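PDB 3E02: 3-keto-5-aminohexanoate cleavage protein from Burkholderia xenovorans LB400, which probably catalyses the zinc-dependent cleavage of 3-keto-5-aminohexanoate or a related beta-keto acid. Local coordinates for residues Lys3-Ile8 and Arg298-Thr303; Tyr180-Phe185 and Lys189-Pro194; Met246-Gly251 and Leu287-Ala292. All blocks are in the same frame, centred on the assembly; numbering follows the deposited sequence.

Contact 1: Lys3-Ile8 and Arg298-Thr303; sequences KQSKKI and RAMLKT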
loop_
_atom_site.group_PDB
_atom_site.type_symbol
_atom_site.label_atom_id
_atom_site.label_comp_id
_atom_site.label_asym_id
_atom_site.label_seq_id
_atom_site.Cartn_x
_atom_site.Cartn_y
_atom_site.Cartn_z
ATOM N N LYS A 3 16.737 9.380 -0.583
ATOM C CA LYS A 3 17.889 9.792 0.249
ATOM C C LYS A 3 17.312 10.424 1.535
ATOM O O LYS A 3 16.511 11.371 1.455
ATOM C CB LYS A 3 18.800 10.794 -0.481
ATOM N N GLN A 4 17.695 9.878 2.696
ATOM C CA GLN A 4 17.240 10.372 4.007
ATOM C C GLN A 4 17.756 11.796 4.235
ATOM O O GLN A 4 18.949 12.070 4.031
ATOM C CB GLN A 4 17.711 9.459 5.153
ATOM N N SER A 5 16.849 12.691 4.633
ATOM C CA SER A 5 17.176 14.105 4.852
ATOM C C SER A 5 17.659 14.314 6.291
ATOM O O SER A 5 16.848 14.609 7.177
ATOM C CB SER A 5 15.958 14.984 4.519
ATOM O OG SER A 5 15.542 14.728 3.185
ATOM N N LYS A 6 18.975 14.136 6.522
ATOM C CA LYS A 6 19.600 14.357 7.848
ATOM C C LYS A 6 19.148 15.698 8.446
ATOM O O LYS A 6 18.863 15.781 9.638
ATOM C CB LYS A 6 21.125 14.327 7.757
ATOM C CG LYS A 6 21.846 14.530 9.095
ATOM N N LYS A 7 19.108 16.728 7.602
ATOM C CA LYS A 7 18.581 18.034 7.954
ATOM C C LYS A 7 17.417 18.287 6.996
ATOM O O LYS A 7 17.550 18.057 5.790
ATOM C CB LYS A 7 19.660 19.099 7.815
ATOM C CG LYS A 7 20.889 18.895 8.694
ATOM C CD LYS A 7 20.581 18.910 10.185
ATOM C CE LYS A 7 21.859 18.817 11.021
ATOM N NZ LYS A 7 21.526 18.594 12.452
ATOM N N ILE A 8 16.292 18.744 7.533
ATOM C CA ILE A 8 15.068 18.960 6.764
ATOM C C ILE A 8 15.068 20.345 6.129
ATOM O O ILE A 8 15.276 21.350 6.820
ATOM C CB ILE A 8 13.804 18.803 7.651
ATOM C CG1 ILE A 8 13.689 17.368 8.183
ATOM C CG2 ILE A 8 12.528 19.172 6.877
ATOM C CD1 ILE A 8 12.578 17.188 9.239
ATOM N N ARG A 298 21.631 24.009 -0.192
ATOM C CA ARG A 298 22.395 24.149 -1.454
ATOM C C ARG A 298 23.263 22.916 -1.733
ATOM O O ARG A 298 23.340 22.463 -2.870
ATOM C CB ARG A 298 23.283 25.407 -1.439
ATOM C CG ARG A 298 22.528 26.717 -1.518
ATOM C CD ARG A 298 23.467 27.908 -1.661
ATOM N NE ARG A 298 22.689 29.128 -1.899
ATOM C CZ ARG A 298 22.128 29.897 -0.964
ATOM N NH1 ARG A 298 22.288 29.649 0.332
ATOM N NH2 ARG A 298 21.409 30.955 -1.347
ATOM N N ALA A 299 23.905 22.390 -0.690
ATOM C CA ALA A 299 24.733 21.186 -0.789
ATOM C C ALA A 299 23.871 19.959 -1.076
ATOM O O ALA A 299 24.285 19.094 -1.837
ATOM C CB ALA A 299 25.565 20.982 0.489
HETATM N N MSE A 300 22.680 19.886 -0.476
HETATM C CA MSE A 300 21.751 18.777 -0.730
HETATM C C MSE A 300 21.254 18.801 -2.179
HETATM O O MSE A 300 21.333 17.797 -2.872
HETATM C CB MSE A 300 20.550 18.808 0.236
HETATM C CG MSE A 300 20.911 18.433 1.665
HETATM SE SE MSE A 300 19.531 18.937 2.929
HETATM C CE MSE A 300 18.124 17.747 2.422
ATOM N N LEU A 301 20.776 19.956 -2.627
ATOM C CA LEU A 301 20.246 20.114 -3.989
ATOM C C LEU A 301 21.308 20.282 -5.085
ATOM O O LEU A 301 20.968 20.189 -6.275
ATOM C CB LEU A 301 19.260 21.278 -4.041
ATOM C CG LEU A 301 18.072 21.181 -3.080
ATOM C CD1 LEU A 301 17.156 22.384 -3.229
ATOM C CD2 LEU A 301 17.312 19.922 -3.309
ATOM N N LYS A 302 22.560 20.529 -4.684
ATOM C CA LYS A 302 23.699 20.736 -5.589
ATOM C C LYS A 302 23.440 21.940 -6.497
ATOM O O LYS A 302 23.545 21.860 -7.711
ATOM C CB LYS A 302 24.024 19.465 -6.395
ATOM C CG LYS A 302 24.346 18.218 -5.586
ATOM C CD LYS A 302 25.665 18.335 -4.852
ATOM C CE LYS A 302 26.019 17.038 -4.120
ATOM N NZ LYS A 302 26.189 15.885 -5.070
ATOM N N THR A 303 23.099 23.065 -5.884
ATOM C CA THR A 303 22.827 24.301 -6.620
ATOM C C THR A 303 24.129 24.985 -7.023
ATOM O O THR A 303 25.190 24.693 -6.474
ATOM C CB THR A 303 21.964 25.284 -5.812
ATOM O OG1 THR A 303 22.670 25.686 -4.635
ATOM C CG2 THR A 303 20.608 24.642 -5.439
#

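Contact 2: Tyr180-Phe185 and Lys189-Pro194; sequences YNLAHF and KLVEPP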
loop_
_atom_site.group_PDB
_atom_site.type_symbol
_atom_site.label_atom_id
_atom_site.label_comp_id
_atom_site.label_asym_id
_atom_site.label_seq_id
_atom_site.Cartn_x
_atom_site.Cartn_y
_atom_site.Cartn_z
ATOM N N TYR A 180 6.178 9.038 -13.249
ATOM C CA TYR A 180 6.512 8.345 -14.482
ATOM C C TYR A 180 6.949 9.320 -15.578
ATOM O O TYR A 180 7.856 9.002 -16.358
ATOM C CB TYR A 180 5.356 7.458 -14.945
ATOM C CG TYR A 180 5.153 6.290 -14.015
ATOM C CD1 TYR A 180 5.870 5.112 -14.179
ATOM C CD2 TYR A 180 4.250 6.370 -12.943
ATOM C CE1 TYR A 180 5.686 4.018 -13.292
ATOM C CE2 TYR A 180 4.074 5.304 -12.056
ATOM C CZ TYR A 180 4.775 4.130 -12.245
ATOM O OH TYR A 180 4.571 3.094 -11.373
ATOM N N ASN A 181 6.305 10.487 -15.634
ATOM C CA ASN A 181 6.708 11.569 -16.579
ATOM C C ASN A 181 8.150 11.991 -16.289
ATOM O O ASN A 181 8.945 12.118 -17.214
ATOM C CB ASN A 181 5.782 12.795 -16.482
ATOM C CG ASN A 181 4.354 12.506 -16.926
ATOM O OD1 ASN A 181 4.046 11.415 -17.424
ATOM N ND2 ASN A 181 3.473 13.500 -16.751
ATOM N N LEU A 182 8.488 12.188 -15.011
ATOM C CA LEU A 182 9.871 12.531 -14.624
ATOM C C LEU A 182 10.857 11.423 -14.991
ATOM O O LEU A 182 11.950 11.712 -15.517
ATOM C CB LEU A 182 9.976 12.850 -13.126
ATOM C CG LEU A 182 11.360 13.301 -12.635
ATOM C CD1 LEU A 182 11.882 14.542 -13.394
ATOM C CD2 LEU A 182 11.246 13.575 -11.174
ATOM N N ALA A 183 10.479 10.169 -14.722
ATOM C CA ALA A 183 11.317 8.996 -15.064
ATOM C C ALA A 183 11.698 8.964 -16.557
ATOM O O ALA A 183 12.835 8.617 -16.905
ATOM C CB ALA A 183 10.628 7.693 -14.637
ATOM N N HIS A 184 10.751 9.330 -17.421
ATOM C CA HIS A 184 10.986 9.456 -18.865
ATOM C C HIS A 184 12.190 10.380 -19.151
ATOM O O HIS A 184 13.090 10.019 -19.923
ATOM C CB HIS A 184 9.706 9.956 -19.575
ATOM C CG HIS A 184 9.906 10.335 -21.007
ATOM N ND1 HIS A 184 9.970 9.407 -22.022
ATOM C CD2 HIS A 184 10.072 11.546 -21.589
ATOM C CE1 HIS A 184 10.152 10.031 -23.169
ATOM N NE2 HIS A 184 10.215 11.330 -22.934
ATOM N N PHE A 185 12.205 11.536 -18.488
ATOM C CA PHE A 185 13.282 12.536 -18.641
ATOM C C PHE A 185 14.576 12.121 -17.953
ATOM O O PHE A 185 15.670 12.338 -18.503
ATOM C CB PHE A 185 12.803 13.910 -18.179
ATOM C CG PHE A 185 11.774 14.489 -19.086
ATOM C CD1 PHE A 185 12.152 14.929 -20.355
ATOM C CD2 PHE A 185 10.440 14.552 -18.722
ATOM C CE1 PHE A 185 11.212 15.449 -21.253
ATOM C CE2 PHE A 185 9.482 15.083 -19.603
ATOM C CZ PHE A 185 9.872 15.522 -20.871
ATOM N N LYS A 189 18.356 11.420 -19.508
ATOM C CA LYS A 189 19.415 12.264 -18.945
ATOM C C LYS A 189 19.273 13.779 -19.201
ATOM O O LYS A 189 20.274 14.499 -19.268
ATOM C CB LYS A 189 20.792 11.691 -19.347
ATOM C CG LYS A 189 21.043 10.334 -18.699
ATOM C CD LYS A 189 22.238 9.602 -19.268
ATOM C CE LYS A 189 22.659 8.439 -18.362
ATOM N NZ LYS A 189 21.517 7.565 -17.939
ATOM N N LEU A 190 18.031 14.260 -19.310
ATOM C CA LEU A 190 17.769 15.693 -19.478
ATOM C C LEU A 190 17.882 16.449 -18.148
ATOM O O LEU A 190 18.016 17.676 -18.140
ATOM C CB LEU A 190 16.435 15.950 -20.179
ATOM C CG LEU A 190 16.280 15.288 -21.566
ATOM C CD1 LEU A 190 15.066 15.866 -22.285
ATOM C CD2 LEU A 190 17.519 15.452 -22.453
ATOM N N VAL A 191 17.807 15.706 -17.042
ATOM C CA VAL A 191 18.053 16.210 -15.688
ATOM C C VAL A 191 18.958 15.186 -14.978
ATOM O O VAL A 191 18.873 13.980 -15.259
ATOM C CB VAL A 191 16.746 16.477 -14.917
ATOM C CG1 VAL A 191 16.032 17.687 -15.519
ATOM C CG2 VAL A 191 15.844 15.234 -14.899
ATOM N N GLU A 192 19.829 15.681 -14.099
ATOM C CA GLU A 192 20.784 14.861 -13.342
ATOM C C GLU A 192 20.414 14.813 -11.867
ATOM O O GLU A 192 19.793 15.741 -11.361
ATOM C CB GLU A 192 22.194 15.453 -13.451
ATOM C CG GLU A 192 22.796 15.482 -14.862
ATOM C CD GLU A 192 23.150 14.107 -15.444
ATOM O OE1 GLU A 192 23.126 13.080 -14.719
ATOM O OE2 GLU A 192 23.475 14.064 -16.653
ATOM N N PRO A 193 20.784 13.727 -11.162
ATOM C CA PRO A 193 20.503 13.688 -9.729
ATOM C C PRO A 193 21.321 14.731 -8.940
ATOM O O PRO A 193 22.312 15.246 -9.468
ATOM C CB PRO A 193 20.877 12.263 -9.320
ATOM C CG PRO A 193 21.692 11.726 -10.381
ATOM C CD PRO A 193 21.421 12.484 -11.633
ATOM N N PRO A 194 20.888 15.080 -7.714
ATOM C CA PRO A 194 19.694 14.618 -7.003
ATOM C C PRO A 194 18.417 15.271 -7.536
ATOM O O PRO A 194 18.452 16.436 -7.955
ATOM C CB PRO A 194 19.957 15.073 -5.567
ATOM C CG PRO A 194 20.743 16.286 -5.728
ATOM C CD PRO A 194 21.642 16.049 -6.901
#

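Contact 3: Met246-Gly251 and Leu287-Ala292; sequences MSAILG and LSLDIA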
loop_
_atom_site.group_PDB
_atom_site.type_symbol
_atom_site.label_atom_id
_atom_site.label_comp_id
_atom_site.label_asym_id
_atom_site.label_seq_id
_atom_site.Cartn_x
_atom_site.Cartn_y
_atom_site.Cartn_z
HETATM N N MSE A 246 3.876 14.331 8.259
HETATM C CA MSE A 246 4.011 12.975 7.684
HETATM C C MSE A 246 5.321 12.902 6.865
HETATM O O MSE A 246 6.101 11.952 7.005
HETATM C CB MSE A 246 2.749 12.661 6.842
HETATM C CG MSE A 246 2.432 11.219 6.471
HETATM SE SE MSE A 246 0.407 11.068 6.485
HETATM C CE MSE A 246 -0.020 12.440 5.364
ATOM N N SER A 247 5.570 13.916 6.027
ATOM C CA SER A 247 6.813 13.957 5.227
ATOM C C SER A 247 8.057 13.872 6.134
ATOM O O SER A 247 8.949 13.042 5.901
ATOM C CB SER A 247 6.894 15.212 4.373
ATOM O OG SER A 247 7.995 15.150 3.494
ATOM N N ALA A 248 8.089 14.714 7.173
ATOM C CA ALA A 248 9.204 14.721 8.157
ATOM C C ALA A 248 9.442 13.319 8.732
ATOM O O ALA A 248 10.572 12.845 8.750
ATOM C CB ALA A 248 8.932 15.723 9.292
ATOM N N ILE A 249 8.358 12.674 9.158
ATOM C CA ILE A 249 8.368 11.298 9.710
ATOM C C ILE A 249 8.900 10.274 8.695
ATOM O O ILE A 249 9.657 9.357 9.050
ATOM C CB ILE A 249 6.962 10.911 10.219
ATOM C CG1 ILE A 249 6.624 11.746 11.468
ATOM C CG2 ILE A 249 6.853 9.398 10.527
ATOM C CD1 ILE A 249 5.178 11.614 11.909
ATOM N N LEU A 250 8.528 10.451 7.430
ATOM C CA LEU A 250 9.014 9.584 6.347
ATOM C C LEU A 250 10.459 9.865 5.876
ATOM O O LEU A 250 10.936 9.186 4.969
ATOM C CB LEU A 250 8.056 9.664 5.147
ATOM C CG LEU A 250 6.616 9.189 5.359
ATOM C CD1 LEU A 250 5.832 9.456 4.071
ATOM C CD2 LEU A 250 6.553 7.706 5.762
ATOM N N GLY A 251 11.158 10.841 6.457
ATOM C CA GLY A 251 12.525 11.185 6.055
ATOM C C GLY A 251 12.570 12.212 4.946
ATOM O O GLY A 251 13.623 12.399 4.331
ATOM N N LEU A 287 9.764 16.029 17.387
ATOM C CA LEU A 287 10.113 14.718 16.848
ATOM C C LEU A 287 11.623 14.396 16.873
ATOM O O LEU A 287 12.040 13.362 16.321
ATOM C CB LEU A 287 9.570 14.610 15.418
ATOM C CG LEU A 287 8.051 14.621 15.281
ATOM C CD1 LEU A 287 7.645 14.839 13.823
ATOM C CD2 LEU A 287 7.487 13.290 15.828
ATOM N N SER A 288 12.435 15.249 17.521
ATOM C CA SER A 288 13.879 15.084 17.603
ATOM C C SER A 288 14.543 15.121 16.220
ATOM O O SER A 288 15.530 14.431 15.981
ATOM C CB SER A 288 14.259 13.824 18.416
ATOM O OG SER A 288 13.852 13.951 19.767
ATOM N N LEU A 289 13.978 15.923 15.316
ATOM C CA LEU A 289 14.502 16.098 13.962
ATOM C C LEU A 289 15.101 17.510 13.924
ATOM O O LEU A 289 14.981 18.258 14.898
ATOM C CB LEU A 289 13.423 15.849 12.900
ATOM C CG LEU A 289 12.791 14.448 12.922
ATOM C CD1 LEU A 289 11.598 14.373 11.994
ATOM C CD2 LEU A 289 13.769 13.346 12.586
ATOM N N ASP A 290 15.791 17.832 12.829
ATOM C CA ASP A 290 16.406 19.159 12.706
ATOM C C ASP A 290 16.315 19.669 11.277
ATOM O O ASP A 290 16.130 18.901 10.314
ATOM C CB ASP A 290 17.851 19.125 13.226
ATOM C CG ASP A 290 18.439 20.523 13.512
ATOM O OD1 ASP A 290 17.700 21.543 13.586
ATOM O OD2 ASP A 290 19.675 20.585 13.669
ATOM N N ILE A 291 16.372 21.001 11.161
ATOM C CA ILE A 291 16.243 21.691 9.894
ATOM C C ILE A 291 17.591 22.017 9.261
ATOM O O ILE A 291 18.606 22.113 9.947
ATOM C CB ILE A 291 15.371 22.978 10.012
ATOM C CG1 ILE A 291 16.046 24.102 10.825
ATOM C CG2 ILE A 291 14.011 22.595 10.599
ATOM C CD1 ILE A 291 15.303 25.438 10.692
ATOM N N ALA A 292 17.554 22.223 7.948
ATOM C CA ALA A 292 18.713 22.583 7.150
ATOM C C ALA A 292 18.854 24.101 7.061
ATOM O O ALA A 292 17.859 24.816 6.951
ATOM C CB ALA A 292 18.573 22.005 5.744
#

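Contact 1: Lys3-Ile8 and Arg298-Thr303
M300 reaches out from the last turn of helix 294-301 and lays the end of its side chain against S5 and K7. This residue is a selenomethionine, and it supplies every side-chain approach from its own segment. Its CB points toward the N-terminal segment. CG lies anti to the carbonyl carbon (chi1 -71°), the next bond continues almost fully extended, and a bend at chi3 of 68° swings the methyl CE back over the opposing backbone. CE ends 3.4 Å from K7 O and nearly in line with that C=O bond, so the carbonyl meets the methyl group head-on. SE stands 3.6 Å from the same K7 O but off to one side of the line. CE also lies beside S5, 4.0 Å from S5 OG and 4.1 Å from S5 CB. The serine hydroxyl has its polar partners elsewhere, in weak hydrogen bonds with N253 and G251. K7 behaves differently again: its CB points toward the helix, yet its long chain turns off and its NZ forms a salt bridge with D290. The backbones stay well apart, with S5 CA and M300 CA 8.6 Å from each other, and the gap between them is spanned by the one selenomethionine side chain. I9, Y230 and N253 also touch M300. The segment 3-8 leads into strand 10-13, the first of the barrel, and helix 294-301 follows the last, which makes this a worked example of the two chain ends meeting at the amino-terminal end of a TIM barrel's strands.

Contact 2: Tyr180-Phe185 and Lys189-Pro194
L190 folds back from the loop behind helix 176-187 onto F185, a residue of that helix. Its CB lies 4.1 Å from F185 O, just beside the place where the backbone is tied. From there CG is set anti to the carbonyl carbon of L190 (chi1 -57°), which carries the branch along toward the phenylalanine ring. At the tip CD1 comes up to the rim of the ring, close to its plane, at 3.6 Å from F185 CD1 and 4.0 Å from F185 CE1. One face of the same ring is covered by H184 CD2, while I155 and M159 of helix 152-163 and M114 pack on it from elsewhere. The backbone is tied at the same two residues: L190 N donates to F185 O over 3.1 Å. That bond is fairly straight, 161° at the hydrogen, although the donor is tilted 28° from the carbonyl plane. A second, looser apolar touch continues the contact inward, L182 CD1 to V191 CG2 at 4.3 Å, and V191 then runs on against F169 and F171 of strand 168-173. K189, with its positive phi, makes the turn between helix and loop. The 6→1 bond from L190 N to F185 O, the positive phi of K189 and the apolar pair F185-L190 across the turn are the marks of a Schellman motif, here ending a barrel helix before the chain enters strand 195-201.

Contact 3: Met246-Gly251 and Leu287-Ala292
Two helix ends, each closed by a Schellman motif, meet where A248 and I249 pack against L289 and L287. The motif of helix 240-249 turns at G251, and that of helix 273-286 turns at S288, so both positive-phi residues sit next to the contact without making it. The touching is done by leucine methyl groups in two separate places. L289 CD1 comes up to the flank of the first helix, 4.0 Å from A248 CB and 3.7 Å from A248 O. That carbonyl oxygen is already engaged, for G251 N donates to A248 O within the motif at 3.1 Å, and the methyl packs beside a satisfied polar atom. At the next residue of the helix, L287 CD1 lies 4.0 Å from I249 CG1. The isoleucine and leucine side chains cross at about a right angle, so they touch at one point instead of running along each other. I249 keeps CG1 beside its own backbone N (chi1 -69°), and it is this branch, not CG2, that is offered to L287. L289 also leans on I284, the apolar partner across its own helix cap, and I8 touches both A248 and L289 from the N-terminal segment. A third subunit comes close as well: its T245 packs on L287, and its K266 N is hydrogen-bonded to S288 OG. The arrangement exemplifies how neighbouring outer helices of a TIM barrel, one before and one after strand 253-256 in sequence, are packed through their capped C-terminal ends, here right beside a subunit interface.

From the N terminus, the chain leaves the segment 3-8, runs through the whole barrel and returns in helix 294-301, where contact 1 closes the longest loop. Contacts 2 and 3 both fall within that span, one after the other without crossing. Contact 2 closes a short turn between helix 176-187 and strand 195-201; contact 3 closes a loop of 35 residues that includes strand 253-256. Contact 1 touches both: P194 packs on M300 and K302, and I8 probably exchanges backbone hydrogen bonds with D290 and A292. Contacts 2 and 3 stay about 12 Å apart at their nearest atoms, so contact 1 bridges the two.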